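Local structure of lysine-sensitive aspartokinase 3 (Escherichia coli, 2J0W) at residues A[35-46]-A[198-208]. The protein catalyses the ATP-dependent phosphorylation of L-aspartate to 4-phospho-L-aspartate, the first step of lysine biosynthesis, and is feedback-inhibited by lysine. Numbering follows the deposited sequence.
With ASP (aspartic acid), chain B.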
loop_
_atom_site.group_PDB
_atom_site.type_symbol
_atom_site.label_atom_id
_atom_site.label_comp_id
_atom_site.label_asym_id
_atom_site.label_seq_id
_atom_site.Cartn_x
_atom_site.Cartn_y
_atom_site.Cartn_z
ATOM N N LEU A 35 -34.636 23.245 10.481
ATOM C CA LEU A 35 -34.158 22.173 11.338
ATOM C C LEU A 35 -32.841 22.550 11.998
ATOM O O LEU A 35 -31.886 22.963 11.331
ATOM C CB LEU A 35 -33.983 20.883 10.531
ATOM C CG LEU A 35 -33.535 19.618 11.277
ATOM C CD1 LEU A 35 -34.502 19.246 12.394
ATOM C CD2 LEU A 35 -33.455 18.497 10.284
ATOM N N VAL A 36 -32.795 22.419 13.317
ATOM C CA VAL A 36 -31.577 22.734 14.037
ATOM C C VAL A 36 -31.070 21.449 14.679
ATOM O O VAL A 36 -31.855 20.621 15.152
ATOM C CB VAL A 36 -31.822 23.807 15.124
ATOM C CG1 VAL A 36 -30.507 24.168 15.821
ATOM C CG2 VAL A 36 -32.438 25.039 14.488
ATOM N N VAL A 37 -29.757 21.278 14.673
ATOM C CA VAL A 37 -29.157 20.097 15.250
ATOM C C VAL A 37 -28.186 20.557 16.316
ATOM O O VAL A 37 -27.277 21.340 16.038
ATOM C CB VAL A 37 -28.441 19.284 14.161
ATOM C CG1 VAL A 37 -27.642 18.149 14.775
ATOM C CG2 VAL A 37 -29.473 18.737 13.196
ATOM N N LEU A 38 -28.387 20.089 17.543
ATOM C CA LEU A 38 -27.519 20.493 18.643
ATOM C C LEU A 38 -26.738 19.346 19.233
ATOM O O LEU A 38 -27.223 18.220 19.283
ATOM C CB LEU A 38 -28.334 21.106 19.776
ATOM C CG LEU A 38 -29.184 22.352 19.555
ATOM C CD1 LEU A 38 -29.900 22.667 20.863
ATOM C CD2 LEU A 38 -28.315 23.521 19.112
ATOM N N SER A 39 -25.522 19.650 19.663
ATOM C CA SER A 39 -24.666 18.685 20.330
ATOM C C SER A 39 -24.962 19.073 21.769
ATOM O O SER A 39 -25.697 20.025 22.011
ATOM C CB SER A 39 -23.179 18.957 20.062
ATOM O OG SER A 39 -22.792 18.719 18.720
ATOM N N ALA A 40 -24.391 18.358 22.726
ATOM C CA ALA A 40 -24.617 18.695 24.118
ATOM C C ALA A 40 -23.675 19.848 24.424
ATOM O O ALA A 40 -22.708 20.082 23.697
ATOM C CB ALA A 40 -24.305 17.494 25.001
ATOM N N SER A 41 -23.945 20.567 25.503
ATOM C CA SER A 41 -23.094 21.688 25.878
ATOM C C SER A 41 -21.656 21.258 26.163
ATOM O O SER A 41 -21.407 20.148 26.626
ATOM C CB SER A 41 -23.687 22.393 27.093
ATOM O OG SER A 41 -25.006 22.824 26.804
ATOM N N ALA A 42 -20.713 22.147 25.869
ATOM C CA ALA A 42 -19.295 21.881 26.074
ATOM C C ALA A 42 -19.062 21.156 27.388
ATOM O O ALA A 42 -19.653 21.521 28.403
ATOM C CB ALA A 42 -18.525 23.183 26.065
ATOM N N GLY A 43 -18.218 20.123 27.359
ATOM C CA GLY A 43 -17.898 19.364 28.562
ATOM C C GLY A 43 -18.850 18.246 28.973
ATOM O O GLY A 43 -18.427 17.266 29.589
ATOM N N ILE A 44 -20.133 18.381 28.649
ATOM C CA ILE A 44 -21.107 17.367 29.025
ATOM C C ILE A 44 -20.739 15.959 28.565
ATOM O O ILE A 44 -20.638 15.043 29.380
ATOM C CB ILE A 44 -22.529 17.724 28.502
ATOM C CG1 ILE A 44 -23.072 18.921 29.279
ATOM C CG2 ILE A 44 -23.490 16.559 28.709
ATOM C CD1 ILE A 44 -23.157 18.674 30.795
ATOM N N THR A 45 -20.518 15.780 27.269
ATOM C CA THR A 45 -20.198 14.454 26.758
ATOM C C THR A 45 -18.996 13.811 27.434
ATOM O O THR A 45 -19.043 12.619 27.745
ATOM C CB THR A 45 -20.011 14.475 25.221
ATOM O OG1 THR A 45 -21.262 14.817 24.606
ATOM C CG2 THR A 45 -19.576 13.097 24.703
ATOM N N ASN A 46 -17.926 14.575 27.667
ATOM C CA ASN A 46 -16.748 14.005 28.335
ATOM C C ASN A 46 -17.117 13.597 29.770
ATOM O O ASN A 46 -16.707 12.544 30.258
ATOM C CB ASN A 46 -15.577 14.995 28.403
ATOM C CG ASN A 46 -15.057 15.409 27.029
ATOM O OD1 ASN A 46 -15.068 14.635 26.067
ATOM N ND2 ASN A 46 -14.574 16.641 26.947
ATOM N N ARG A 198 -17.852 9.975 18.384
ATOM C CA ARG A 198 -17.462 11.347 18.692
ATOM C C ARG A 198 -17.562 12.269 17.476
ATOM O O ARG A 198 -17.201 11.879 16.362
ATOM C CB ARG A 198 -16.034 11.379 19.235
ATOM C CG ARG A 198 -15.807 10.515 20.472
ATOM C CD ARG A 198 -16.897 10.717 21.522
ATOM N NE ARG A 198 -16.978 12.095 22.005
ATOM C CZ ARG A 198 -16.392 12.547 23.113
ATOM N NH1 ARG A 198 -15.672 11.724 23.869
ATOM N NH2 ARG A 198 -16.528 13.824 23.467
ATOM N N GLY A 199 -18.059 13.488 17.693
ATOM C CA GLY A 199 -18.183 14.445 16.609
ATOM C C GLY A 199 -19.313 14.130 15.654
ATOM O O GLY A 199 -19.505 14.808 14.644
ATOM N N GLY A 200 -20.070 13.100 15.997
ATOM C CA GLY A 200 -21.174 12.648 15.173
ATOM C C GLY A 200 -22.297 13.631 14.948
ATOM O O GLY A 200 -23.164 13.401 14.092
ATOM N N SER A 201 -22.319 14.718 15.703
ATOM C CA SER A 201 -23.390 15.681 15.482
ATOM C C SER A 201 -23.297 16.302 14.084
ATOM O O SER A 201 -24.307 16.755 13.555
ATOM C CB SER A 201 -23.374 16.781 16.549
ATOM O OG SER A 201 -23.798 16.272 17.804
ATOM N N ASP A 202 -22.093 16.326 13.495
ATOM C CA ASP A 202 -21.914 16.884 12.148
ATOM C C ASP A 202 -22.579 15.934 11.185
ATOM O O ASP A 202 -23.331 16.327 10.280
ATOM C CB ASP A 202 -20.439 16.974 11.739
ATOM C CG ASP A 202 -19.681 18.029 12.500
ATOM O OD1 ASP A 202 -20.245 19.134 12.712
ATOM O OD2 ASP A 202 -18.511 17.751 12.866
ATOM N N TYR A 203 -22.274 14.665 11.399
ATOM C CA TYR A 203 -22.797 13.611 10.567
ATOM C C TYR A 203 -24.323 13.660 10.573
ATOM O O TYR A 203 -24.957 13.601 9.517
ATOM C CB TYR A 203 -22.267 12.270 11.079
ATOM C CG TYR A 203 -22.463 11.115 10.133
ATOM C CD1 TYR A 203 -22.696 11.326 8.774
ATOM C CD2 TYR A 203 -22.392 9.800 10.595
ATOM C CE1 TYR A 203 -22.855 10.255 7.903
ATOM C CE2 TYR A 203 -22.547 8.726 9.732
ATOM C CZ TYR A 203 -22.774 8.958 8.389
ATOM O OH TYR A 203 -22.884 7.893 7.527
ATOM N N THR A 204 -24.913 13.804 11.755
ATOM C CA THR A 204 -26.364 13.852 11.857
ATOM C C THR A 204 -26.943 14.976 11.008
ATOM O O THR A 204 -27.987 14.825 10.376
ATOM C CB THR A 204 -26.820 14.076 13.314
ATOM O OG1 THR A 204 -26.356 12.998 14.131
ATOM C CG2 THR A 204 -28.338 14.145 13.390
ATOM N N ALA A 205 -26.265 16.112 11.003
ATOM C CA ALA A 205 -26.756 17.255 10.255
ATOM C C ALA A 205 -26.785 16.971 8.769
ATOM O O ALA A 205 -27.754 17.294 8.098
ATOM C CB ALA A 205 -25.905 18.473 10.545
ATOM N N ALA A 206 -25.722 16.370 8.251
ATOM C CA ALA A 206 -25.672 16.033 6.835
ATOM C C ALA A 206 -26.717 14.966 6.505
ATOM O O ALA A 206 -27.382 15.040 5.473
ATOM C CB ALA A 206 -24.287 15.529 6.469
ATOM N N LEU A 207 -26.868 13.984 7.396
ATOM C CA LEU A 207 -27.808 12.875 7.199
ATOM C C LEU A 207 -29.264 13.284 7.020
ATOM O O LEU A 207 -29.934 12.843 6.078
ATOM C CB LEU A 207 -27.703 11.881 8.367
ATOM C CG LEU A 207 -26.353 11.165 8.514
ATOM C CD1 LEU A 207 -26.239 10.560 9.905
ATOM C CD2 LEU A 207 -26.200 10.103 7.431
ATOM N N LEU A 208 -29.753 14.112 7.936
ATOM C CA LEU A 208 -31.136 14.580 7.898
ATOM C C LEU A 208 -31.349 15.561 6.741
ATOM O O LEU A 208 -32.464 15.704 6.222
ATOM C CB LEU A 208 -31.488 15.243 9.234
ATOM C CG LEU A 208 -31.313 14.353 10.469
ATOM C CD1 LEU A 208 -30.958 15.196 11.679
ATOM C CD2 LEU A 208 -32.581 13.579 10.710
HETATM N N ASP B . -21.721 15.381 21.680
HETATM C CA ASP B . -20.838 14.454 20.977
HETATM C C ASP B . -19.402 14.756 21.459
HETATM O O ASP B . -19.255 15.545 22.425
HETATM C CB ASP B . -21.027 14.618 19.437
HETATM C CG ASP B . -20.559 15.949 18.809
HETATM O OD1 ASP B . -20.042 16.826 19.569
HETATM O OD2 ASP B . -20.709 16.129 17.546
HETATM O OXT ASP B . -18.424 14.222 20.832
#
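Arg198 and Asn46 meet through a nearly straight hydrogen bond, NH2 to OD1 at 3.1 Å with an N-H...O angle of 173°. OD1 lies in the guanidinium plane, whereas the donor is tilted 34° from the plane of the amide carbonyl. Thr45 CG2 sits over one face of the guanidinium, towards its rim, 3.4 Å from Arg198 NH2. The Arg198 chain is bent at chi2 and chi3, which brings NE round to the bound aspartate, 2.8 Å from its OXT; NH2 gives that oxygen a longer, more bent bond.

A second polar link joins the serines: Ser201 OG donates to Ser39 OG over 2.8 Å. Ser201 OG stands anti to its carbonyl carbon, beside the backbone N, which sets it against Ser39 OG, just beyond the end of strand 33-38. The two segments supply most of the aspartate pocket of the amino acid kinase fold, with the loop after the strand and the first turn of helix 44-51 on one side and the start of helix 200-211 with the residues just before it on the other. Aspartate bridges them: its N donates to Thr45 OG1 (3.0 Å), while Gly199 N and Ser201 N donate to OXT and OD2 respectively, the latter at 2.8 Å. Glu119 of helix 108-131 also binds the ligand. Replacing Arg198 by an alanine removes the guanidinium, which would probably leave the aspartate alpha-carboxylate without that charged partner and Asn46 OD1 without this donor.

The remaining contact is mainly apolar, between strand and helix running almost antiparallel (162°) with axes 8.5 Å apart. Val37 spreads its two methyls along the helix: CG1 touches Ser201 O and Thr204 CG2, and CG2 reaches Ala205 and Leu208 CD1. Two residues earlier on the strand, Leu35 CD2 abuts Leu208 CB at 3.9 Å, the side chains crossing at about a right angle.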